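Local coordinates for flavohemoprotein (Vibrio cholerae O1 biovar El Tor, PDB 4EH1) that probably detoxifies nitric oxide by oxidising it to nitrate with O2 and NAD(P)H, this part being the reductase domain that carries FAD and receives NAD(P)H, at residues T145-C150 / A193-P198; W176-S181 / Q187-L192; F204-P209 / Y215-L220. All blocks are in the same frame, centred on the assembly; numbering follows the deposited sequence.

Interaction 1 of 3, residues T145-C150 / A193-P198; sequences TYLYAC and AELILP
Leu-147 meets Leu-195 and Leu-197 through methyl groups alone, and no ring of either segment lays a face or an edge on the other. The flat groups of strand 145-150, the rings of Tyr-146 and Tyr-148, leave it on the side opposite Leu-147. On the Leu-147 side the contact is methyl against methyl. Leu-147 and Leu-195 come tip to tip: CD1 of Leu-147 lies 4.1 Å from CD1 of Leu-195, and CD2 of Leu-147 is 4.2 Å from that same methyl, so Leu-195 CD1 faces the fork of the other leucine. Leu-197 arrives obliquely, its CD2 lying 4.2 Å from CD1 of Leu-147. Its CB does not aim straight at the strand; with CG beside the backbone N (chi1 -69°), the branch swings back to it. Thr-145 adds a looser touch, CG2 standing 4.4 Å from CD2 of Leu-197. The two chains run in opposing senses here but stay well apart: CA of Thr-145 and CA of Leu-197 are 8.1 Å from each other, and no hydrogen bond crosses, so the loop is laid over the sheet rather than added to it as a strand. Strand 144-150 is an inner strand of the parallel NAD-binding sheet, flanked by strands 117-122 and 172-177. Leu-147 also packs on Val-118, Ile-120 and Leu-192, while Leu-195 reaches Trp-176. On the other face, Tyr-146 and Tyr-148 rest against helix 126-138, while the 193-198 loop covers part of the opposite side, beside Leu-192.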
loop_
_atom_site.group_PDB
_atom_site.type_symbol
_atom_site.label_atom_id
_atom_site.label_comp_id
_atom_site.label_asym_id
_atom_site.label_seq_id
_atom_site.Cartn_x
_atom_site.Cartn_y
_atom_site.Cartn_z
ATOM N N THR A 145 -28.104 -1.842 0.217
ATOM C CA THR A 145 -27.664 -2.147 1.577
ATOM C C THR A 145 -26.368 -2.983 1.543
ATOM O O THR A 145 -26.272 -4.007 0.853
ATOM C CB THR A 145 -28.745 -2.925 2.363
ATOM O OG1 THR A 145 -29.950 -2.169 2.396
ATOM C CG2 THR A 145 -28.296 -3.167 3.820
ATOM N N TYR A 146 -25.367 -2.549 2.289
ATOM C CA TYR A 146 -24.106 -3.258 2.342
ATOM C C TYR A 146 -23.896 -3.870 3.744
ATOM O O TYR A 146 -23.848 -3.155 4.748
ATOM C CB TYR A 146 -23.014 -2.258 2.038
ATOM C CG TYR A 146 -21.601 -2.790 2.009
ATOM C CD1 TYR A 146 -20.766 -2.654 3.120
ATOM C CD2 TYR A 146 -21.078 -3.378 0.855
ATOM C CE1 TYR A 146 -19.463 -3.110 3.103
ATOM C CE2 TYR A 146 -19.771 -3.847 0.826
ATOM C CZ TYR A 146 -18.966 -3.697 1.953
ATOM O OH TYR A 146 -17.666 -4.139 1.939
ATOM N N LEU A 147 -23.786 -5.187 3.820
ATOM C CA LEU A 147 -23.600 -5.854 5.117
ATOM C C LEU A 147 -22.247 -6.558 5.100
ATOM O O LEU A 147 -21.975 -7.367 4.206
ATOM C CB LEU A 147 -24.728 -6.847 5.403
ATOM C CG LEU A 147 -26.189 -6.361 5.264
ATOM C CD1 LEU A 147 -27.157 -7.509 5.469
ATOM C CD2 LEU A 147 -26.531 -5.251 6.226
ATOM N N TYR A 148 -21.404 -6.243 6.082
ATOM C CA TYR A 148 -20.008 -6.679 6.077
ATOM C C TYR A 148 -19.581 -7.220 7.458
ATOM O O TYR A 148 -19.876 -6.607 8.499
ATOM C CB TYR A 148 -19.077 -5.517 5.667
ATOM C CG TYR A 148 -17.622 -5.957 5.510
ATOM C CD1 TYR A 148 -17.278 -6.964 4.616
ATOM C CD2 TYR A 148 -16.602 -5.400 6.293
ATOM C CE1 TYR A 148 -15.952 -7.412 4.486
ATOM C CE2 TYR A 148 -15.259 -5.845 6.179
ATOM C CZ TYR A 148 -14.951 -6.831 5.259
ATOM O OH TYR A 148 -13.655 -7.259 5.104
ATOM N N ALA A 149 -18.905 -8.367 7.460
ATOM C CA ALA A 149 -18.359 -8.943 8.692
ATOM C C ALA A 149 -16.849 -9.129 8.562
ATOM O O ALA A 149 -16.359 -9.652 7.573
ATOM C CB ALA A 149 -19.043 -10.279 9.020
ATOM N N CYS A 150 -16.099 -8.683 9.555
ATOM C CA CYS A 150 -14.696 -8.986 9.560
ATOM C C CYS A 150 -14.307 -9.215 11.013
ATOM O O CYS A 150 -15.152 -9.150 11.899
ATOM C CB CYS A 150 -13.870 -7.884 8.874
ATOM S SG CYS A 150 -14.134 -6.253 9.635
ATOM N N ALA A 193 -31.974 -11.291 11.513
ATOM C CA ALA A 193 -33.394 -11.393 11.866
ATOM C C ALA A 193 -34.036 -10.073 12.222
ATOM O O ALA A 193 -35.243 -9.914 12.102
ATOM C CB ALA A 193 -33.578 -12.381 13.047
ATOM N N GLU A 194 -33.218 -9.140 12.686
ATOM C CA GLU A 194 -33.715 -7.919 13.274
ATOM C C GLU A 194 -33.360 -6.732 12.376
ATOM O O GLU A 194 -33.565 -5.572 12.740
ATOM C CB GLU A 194 -33.117 -7.745 14.674
ATOM C CG GLU A 194 -31.667 -7.240 14.671
ATOM C CD GLU A 194 -30.621 -8.300 14.311
ATOM O OE1 GLU A 194 -30.891 -9.190 13.475
ATOM O OE2 GLU A 194 -29.506 -8.226 14.875
ATOM N N LEU A 195 -32.835 -7.023 11.193
ATOM C CA LEU A 195 -32.481 -5.953 10.276
ATOM C C LEU A 195 -33.658 -5.546 9.382
ATOM O O LEU A 195 -34.472 -6.386 9.011
ATOM C CB LEU A 195 -31.326 -6.403 9.400
ATOM C CG LEU A 195 -30.023 -6.706 10.129
ATOM C CD1 LEU A 195 -28.965 -7.067 9.112
ATOM C CD2 LEU A 195 -29.566 -5.547 11.005
ATOM N N ILE A 196 -33.732 -4.271 9.015
ATOM C CA ILE A 196 -34.675 -3.867 7.988
ATOM C C ILE A 196 -34.113 -4.235 6.615
ATOM O O ILE A 196 -33.116 -3.663 6.187
ATOM C CB ILE A 196 -34.913 -2.342 8.000
ATOM C CG1 ILE A 196 -35.328 -1.859 9.391
ATOM C CG2 ILE A 196 -35.964 -1.969 6.943
ATOM C CD1 ILE A 196 -35.582 -0.347 9.435
ATOM N N LEU A 197 -34.765 -5.160 5.920
ATOM C CA LEU A 197 -34.240 -5.735 4.682
ATOM C C LEU A 197 -35.351 -6.016 3.663
ATOM O O LEU A 197 -36.468 -6.384 4.032
ATOM C CB LEU A 197 -33.553 -7.082 4.985
ATOM C CG LEU A 197 -32.238 -7.108 5.775
ATOM C CD1 LEU A 197 -31.826 -8.537 5.997
ATOM C CD2 LEU A 197 -31.120 -6.336 5.071
ATOM N N PRO A 198 -35.026 -5.921 2.366
ATOM C CA PRO A 198 -36.052 -6.152 1.338
ATOM C C PRO A 198 -36.175 -7.635 1.052
ATOM O O PRO A 198 -35.817 -8.108 -0.023
ATOM C CB PRO A 198 -35.495 -5.408 0.123
ATOM C CG PRO A 198 -34.000 -5.518 0.298
ATOM C CD PRO A 198 -33.735 -5.504 1.788
#

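Interaction 2 of 3, residues W176-S181 / Q187-L192; sequences WYRDES and QGEMQL
Trp-176 has its indole overlapped by Met-190, whose CG sits 3.5 Å from the centroid of the six-membered ring and only 4° off the normal, a CH-pi contact. Met-190 CA lies over the same face nearer the pyrrole part, 3.6 Å from Trp-176 NE1, and the sulfur is farther out above the ring, a Met-aromatic contact at 4.6 Å from SD to the centroid of the six-membered ring. CG stands anti to the Met-190 backbone N (chi1 -169°), which carries the chain across the indole at about a right angle. Closer to the turn, Gly-188 N donates to Tyr-177 O (2.8 Å, 166° at the hydrogen), continuing the parallel pairing of Tyr-177 with Gln-187. The extended Gln-187 side chain lies along the Glu-180/Ser-181 peptide, and a water accepts from its NE2 at 2.8 Å while donating to Arg-178 O. Arg-178 forms a two-pronged salt bridge with Asp-179, NE to OD1 and NH2 to OD2; Glu-189 OE2 is 3.8 Å from Arg-178 CG, without reaching the guanidinium. This is the sheet's edge: strand 186-187 pairs with 172-177, strand 144-150 lies beyond, and Met-190 continues to Phe-212 of helix 210-223.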
loop_
_atom_site.group_PDB
_atom_site.type_symbol
_atom_site.label_atom_id
_atom_site.label_comp_id
_atom_site.label_asym_id
_atom_site.label_seq_id
_atom_site.Cartn_x
_atom_site.Cartn_y
_atom_site.Cartn_z
ATOM N N TRP A 176 -20.100 -5.755 11.178
ATOM C CA TRP A 176 -19.897 -6.595 12.366
ATOM C C TRP A 176 -18.390 -6.902 12.551
ATOM O O TRP A 176 -17.682 -7.209 11.574
ATOM C CB TRP A 176 -20.624 -7.936 12.220
ATOM C CG TRP A 176 -22.111 -7.895 12.346
ATOM C CD1 TRP A 176 -22.850 -8.261 13.415
ATOM C CD2 TRP A 176 -23.038 -7.480 11.340
ATOM N NE1 TRP A 176 -24.178 -8.090 13.150
ATOM C CE2 TRP A 176 -24.328 -7.626 11.878
ATOM C CE3 TRP A 176 -22.896 -6.988 10.035
ATOM C CZ2 TRP A 176 -25.484 -7.301 11.166
ATOM C CZ3 TRP A 176 -24.041 -6.685 9.317
ATOM C CH2 TRP A 176 -25.321 -6.849 9.889
ATOM N N TYR A 177 -17.898 -6.812 13.790
ATOM C CA TYR A 177 -16.523 -7.211 14.108
ATOM C C TYR A 177 -16.667 -8.435 14.983
ATOM O O TYR A 177 -17.370 -8.408 16.010
ATOM C CB TYR A 177 -15.765 -6.127 14.886
ATOM C CG TYR A 177 -15.336 -4.881 14.121
ATOM C CD1 TYR A 177 -15.378 -4.825 12.721
ATOM C CD2 TYR A 177 -14.860 -3.755 14.811
ATOM C CE1 TYR A 177 -14.969 -3.672 12.030
ATOM C CE2 TYR A 177 -14.464 -2.599 14.132
ATOM C CZ TYR A 177 -14.524 -2.569 12.728
ATOM O OH TYR A 177 -14.117 -1.426 12.038
ATOM N N ARG A 178 -16.037 -9.525 14.570
ATOM C CA ARG A 178 -16.147 -10.771 15.331
ATOM C C ARG A 178 -15.468 -10.671 16.699
ATOM O O ARG A 178 -15.951 -11.233 17.668
ATOM C CB ARG A 178 -15.505 -11.916 14.569
ATOM C CG ARG A 178 -15.721 -13.281 15.168
ATOM C CD ARG A 178 -14.843 -14.269 14.446
ATOM N NE ARG A 178 -13.441 -14.118 14.815
ATOM C CZ ARG A 178 -12.447 -14.693 14.152
ATOM N NH1 ARG A 178 -12.713 -15.457 13.104
ATOM N NH2 ARG A 178 -11.198 -14.513 14.541
ATOM N N ASP A 179 -14.357 -9.948 16.780
ATOM C CA ASP A 179 -13.510 -10.047 17.977
ATOM C C ASP A 179 -13.427 -8.813 18.873
ATOM O O ASP A 179 -12.725 -8.836 19.866
ATOM C CB ASP A 179 -12.088 -10.472 17.595
ATOM C CG ASP A 179 -12.050 -11.807 16.909
ATOM O OD1 ASP A 179 -12.900 -12.647 17.245
ATOM O OD2 ASP A 179 -11.181 -12.009 16.027
ATOM N N GLU A 180 -14.093 -7.725 18.522
ATOM C CA GLU A 180 -14.048 -6.556 19.398
ATOM C C GLU A 180 -15.264 -5.671 19.118
ATOM O O GLU A 180 -16.005 -5.899 18.164
ATOM C CB GLU A 180 -12.727 -5.784 19.201
ATOM C CG GLU A 180 -12.525 -5.253 17.759
ATOM C CD GLU A 180 -11.132 -4.641 17.512
ATOM O OE1 GLU A 180 -10.182 -4.961 18.263
ATOM O OE2 GLU A 180 -10.987 -3.837 16.570
ATOM N N SER A 181 -15.488 -4.687 19.971
ATOM C CA SER A 181 -16.569 -3.742 19.754
ATOM C C SER A 181 -15.960 -2.472 19.200
ATOM O O SER A 181 -14.765 -2.256 19.323
ATOM C CB SER A 181 -17.228 -3.409 21.084
ATOM O OG SER A 181 -16.266 -2.786 21.913
ATOM N N GLN A 187 -20.875 -6.181 17.542
ATOM C CA GLN A 187 -19.888 -7.181 17.907
ATOM C C GLN A 187 -20.479 -8.577 17.759
ATOM O O GLN A 187 -21.534 -8.878 18.305
ATOM C CB GLN A 187 -19.451 -6.960 19.356
ATOM C CG GLN A 187 -18.277 -7.795 19.731
ATOM C CD GLN A 187 -17.605 -7.312 21.004
ATOM O OE1 GLN A 187 -18.134 -6.453 21.717
ATOM N NE2 GLN A 187 -16.426 -7.860 21.289
ATOM N N GLY A 188 -19.802 -9.446 17.042
ATOM C CA GLY A 188 -20.265 -10.817 16.966
ATOM C C GLY A 188 -20.537 -11.305 15.562
ATOM O O GLY A 188 -20.045 -10.731 14.593
ATOM N N GLU A 189 -21.314 -12.374 15.449
ATOM C CA GLU A 189 -21.684 -12.880 14.138
ATOM C C GLU A 189 -22.805 -12.033 13.537
ATOM O O GLU A 189 -23.621 -11.414 14.245
ATOM C CB GLU A 189 -22.084 -14.364 14.184
ATOM C CG GLU A 189 -20.923 -15.332 14.520
ATOM C CD GLU A 189 -19.835 -15.429 13.421
ATOM O OE1 GLU A 189 -20.177 -15.788 12.266
ATOM O OE2 GLU A 189 -18.632 -15.166 13.713
ATOM N N MET A 190 -22.825 -12.018 12.216
ATOM C CA MET A 190 -23.820 -11.291 11.466
ATOM C C MET A 190 -25.177 -11.957 11.692
ATOM O O MET A 190 -25.401 -13.072 11.273
ATOM C CB MET A 190 -23.463 -11.340 9.973
ATOM C CG MET A 190 -24.312 -10.378 9.138
ATOM S SD MET A 190 -24.001 -10.455 7.365
ATOM C CE MET A 190 -22.387 -9.655 7.204
ATOM N N GLN A 191 -26.086 -11.281 12.360
ATOM C CA GLN A 191 -27.415 -11.842 12.539
ATOM C C GLN A 191 -28.442 -10.973 11.841
ATOM O O GLN A 191 -28.500 -9.767 12.084
ATOM C CB GLN A 191 -27.722 -11.998 14.018
ATOM C CG GLN A 191 -27.044 -13.224 14.592
ATOM C CD GLN A 191 -27.103 -13.254 16.087
ATOM O OE1 GLN A 191 -26.441 -12.462 16.758
ATOM N NE2 GLN A 191 -27.902 -14.163 16.631
ATOM N N LEU A 192 -29.245 -11.589 10.972
ATOM C CA LEU A 192 -30.080 -10.839 10.032
ATOM C C LEU A 192 -31.533 -10.596 10.471
ATOM O O LEU A 192 -32.226 -9.774 9.877
ATOM C CB LEU A 192 -30.075 -11.531 8.661
ATOM C CG LEU A 192 -28.707 -11.840 8.050
ATOM C CD1 LEU A 192 -28.930 -12.725 6.849
ATOM C CD2 LEU A 192 -27.938 -10.582 7.638
HETATM O O HOH W 1 -16.292 -10.605 20.546
#

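Interaction 3 of 3, residues F204-P209 / Y215-L220; sequences FYLCGP and YVVKQL
Leu-206 points its CB from strand 204-208 at helix 215-220, and each atom beyond finds a helix residue. CG comes first, 4.1 Å from Val-216 CG1. There the side chain forks: CD1 goes to Leu-220, meeting its CD1 tip to tip at 3.8 Å, while CD2 goes toward the two valines. That second methyl is 3.9 Å from Val-216 CG1 and only 3.4 Å from CG2 of Val-217, closer than two methyl carbons usually come. The second torsion (chi2 53°) sets the fork so that its two prongs serve successive turns of the helix, Val-216 and Val-217 on one, Leu-220 on the next. Two residues back along the strand, Phe-204 takes up the other branch of Leu-220: ring atom CD2 lies 3.8 Å from Leu-220 CD2, while Phe-204 CB is 4.0 Å from Leu-220 CD1. Leu-220 is therefore shared: its CD1 touches both Leu-206 and Phe-204, and its CD2 touches the Phe-204 ring. Strand and helix run nearly antiparallel, their axes 10.1 Å apart at closest approach and at 159°, as expected for the first two elements of a beta-alpha-beta unit completed by strand 230-234. Ile-120 of the neighbouring strand packs on Leu-206 and Val-216 and extends the same apolar layer. The helix keeps its polar groups elsewhere: Tyr-215 OH and Gln-219 NE2 both bond to Met-190 O. With no hydrogen bond or charge across the interface, the contact between these two segments rests on the fit and burial of hydrocarbon.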
loop_
_atom_site.group_PDB
_atom_site.type_symbol
_atom_site.label_atom_id
_atom_site.label_comp_id
_atom_site.label_asym_id
_atom_site.label_seq_id
_atom_site.Cartn_x
_atom_site.Cartn_y
_atom_site.Cartn_z
ATOM N N PHE A 204 -30.162 -10.551 -3.288
ATOM C CA PHE A 204 -29.138 -10.733 -2.260
ATOM C C PHE A 204 -27.885 -11.325 -2.887
ATOM O O PHE A 204 -27.910 -12.448 -3.388
ATOM C CB PHE A 204 -29.667 -11.645 -1.129
ATOM C CG PHE A 204 -30.800 -11.026 -0.355
ATOM C CD1 PHE A 204 -32.074 -10.940 -0.913
ATOM C CD2 PHE A 204 -30.584 -10.495 0.910
ATOM C CE1 PHE A 204 -33.132 -10.326 -0.217
ATOM C CE2 PHE A 204 -31.612 -9.872 1.615
ATOM C CZ PHE A 204 -32.893 -9.778 1.053
ATOM N N TYR A 205 -26.798 -10.557 -2.870
ATOM C CA TYR A 205 -25.522 -11.033 -3.380
ATOM C C TYR A 205 -24.600 -11.299 -2.200
ATOM O O TYR A 205 -24.452 -10.445 -1.316
ATOM C CB TYR A 205 -24.885 -9.984 -4.312
ATOM C CG TYR A 205 -25.606 -9.803 -5.634
ATOM C CD1 TYR A 205 -26.742 -8.980 -5.737
ATOM C CD2 TYR A 205 -25.137 -10.406 -6.788
ATOM C CE1 TYR A 205 -27.407 -8.802 -6.977
ATOM C CE2 TYR A 205 -25.795 -10.238 -8.033
ATOM C CZ TYR A 205 -26.926 -9.429 -8.115
ATOM O OH TYR A 205 -27.567 -9.251 -9.341
ATOM N N LEU A 206 -23.975 -12.470 -2.198
ATOM C CA LEU A 206 -23.195 -12.964 -1.063
ATOM C C LEU A 206 -21.795 -13.403 -1.491
ATOM O O LEU A 206 -21.648 -14.120 -2.479
ATOM C CB LEU A 206 -23.864 -14.218 -0.493
ATOM C CG LEU A 206 -25.114 -14.116 0.379
ATOM C CD1 LEU A 206 -26.239 -13.312 -0.260
ATOM C CD2 LEU A 206 -25.600 -15.498 0.682
ATOM N N CYS A 207 -20.765 -13.028 -0.737
ATOM C CA CYS A 207 -19.429 -13.530 -1.038
ATOM C C CYS A 207 -18.577 -13.721 0.198
ATOM O O CYS A 207 -18.459 -12.812 1.026
ATOM C CB CYS A 207 -18.671 -12.577 -1.969
ATOM S SG CYS A 207 -17.015 -13.233 -2.426
ATOM N N GLY A 208 -17.944 -14.887 0.304
ATOM C CA GLY A 208 -17.074 -15.164 1.441
ATOM C C GLY A 208 -16.798 -16.651 1.538
ATOM O O GLY A 208 -17.178 -17.409 0.644
ATOM N N PRO A 209 -16.148 -17.072 2.628
ATOM C CA PRO A 209 -15.805 -18.488 2.858
ATOM C C PRO A 209 -17.087 -19.303 2.988
ATOM O O PRO A 209 -18.128 -18.740 3.359
ATOM C CB PRO A 209 -15.078 -18.470 4.212
ATOM C CG PRO A 209 -14.693 -17.052 4.468
ATOM C CD PRO A 209 -15.684 -16.185 3.712
ATOM N N TYR A 215 -23.948 -20.204 6.754
ATOM C CA TYR A 215 -24.586 -19.474 7.835
ATOM C C TYR A 215 -25.555 -18.374 7.329
ATOM O O TYR A 215 -26.699 -18.270 7.793
ATOM C CB TYR A 215 -23.488 -18.879 8.702
ATOM C CG TYR A 215 -23.979 -18.015 9.813
ATOM C CD1 TYR A 215 -24.694 -18.546 10.880
ATOM C CD2 TYR A 215 -23.706 -16.664 9.813
ATOM C CE1 TYR A 215 -25.136 -17.728 11.919
ATOM C CE2 TYR A 215 -24.131 -15.847 10.833
ATOM C CZ TYR A 215 -24.848 -16.371 11.881
ATOM O OH TYR A 215 -25.264 -15.509 12.870
ATOM N N VAL A 216 -25.121 -17.580 6.352
ATOM C CA VAL A 216 -25.978 -16.487 5.862
ATOM C C VAL A 216 -27.143 -16.987 4.988
ATOM O O VAL A 216 -28.293 -16.547 5.141
ATOM C CB VAL A 216 -25.187 -15.438 5.066
ATOM C CG1 VAL A 216 -26.145 -14.464 4.372
ATOM C CG2 VAL A 216 -24.274 -14.697 5.982
ATOM N N VAL A 217 -26.847 -17.910 4.075
ATOM C CA VAL A 217 -27.877 -18.447 3.204
ATOM C C VAL A 217 -28.994 -19.098 4.020
ATOM O O VAL A 217 -30.152 -18.870 3.728
ATOM C CB VAL A 217 -27.300 -19.452 2.191
ATOM C CG1 VAL A 217 -28.416 -20.283 1.517
ATOM C CG2 VAL A 217 -26.509 -18.714 1.148
ATOM N N LYS A 218 -28.651 -19.889 5.046
ATOM C CA LYS A 218 -29.681 -20.446 5.939
ATOM C C LYS A 218 -30.553 -19.382 6.612
ATOM O O LYS A 218 -31.773 -19.520 6.681
ATOM C CB LYS A 218 -29.090 -21.423 6.976
ATOM C CG LYS A 218 -28.641 -22.755 6.342
ATOM C CD LYS A 218 -27.653 -23.541 7.199
ATOM C CE LYS A 218 -27.323 -24.859 6.536
ATOM N NZ LYS A 218 -26.197 -25.596 7.234
ATOM N N GLN A 219 -29.935 -18.323 7.107
ATOM C CA GLN A 219 -30.717 -17.205 7.619
ATOM C C GLN A 219 -31.637 -16.592 6.549
ATOM O O GLN A 219 -32.817 -16.304 6.818
ATOM C CB GLN A 219 -29.800 -16.125 8.161
ATOM C CG GLN A 219 -29.130 -16.453 9.495
ATOM C CD GLN A 219 -28.414 -15.219 10.007
ATOM O OE1 GLN A 219 -29.053 -14.269 10.470
ATOM N NE2 GLN A 219 -27.094 -15.198 9.878
ATOM N N LEU A 220 -31.104 -16.384 5.347
ATOM C CA LEU A 220 -31.915 -15.789 4.277
ATOM C C LEU A 220 -33.131 -16.650 3.941
ATOM O O LEU A 220 -34.248 -16.150 3.842
ATOM C CB LEU A 220 -31.086 -15.529 3.017
ATOM C CG LEU A 220 -30.062 -14.396 3.158
ATOM C CD1 LEU A 220 -29.318 -14.210 1.857
ATOM C CD2 LEU A 220 -30.713 -13.059 3.656
#

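In the fold
All three contacts lie in the NAD-binding part of the reductase domain. Going from the N terminus, strand 144-150 comes first, and interaction 1 closes a loop of 42 residues when the chain returns at 193-198. Interaction 2 is nested inside that loop and closes a short loop of five residues, where strand 172-177 meets 187-192. Interaction 3 follows in series, closing the tight connection from strand 203-208 into helix 210-223. None cross. All three reach the one parallel sheet: interactions 1 and 2 start from neighbouring strands, 144-150 and 172-177, while Leu-192 N bonds to Gln-219 OE1 and thereby joins the loop of interaction 2 to the helix of interaction 3.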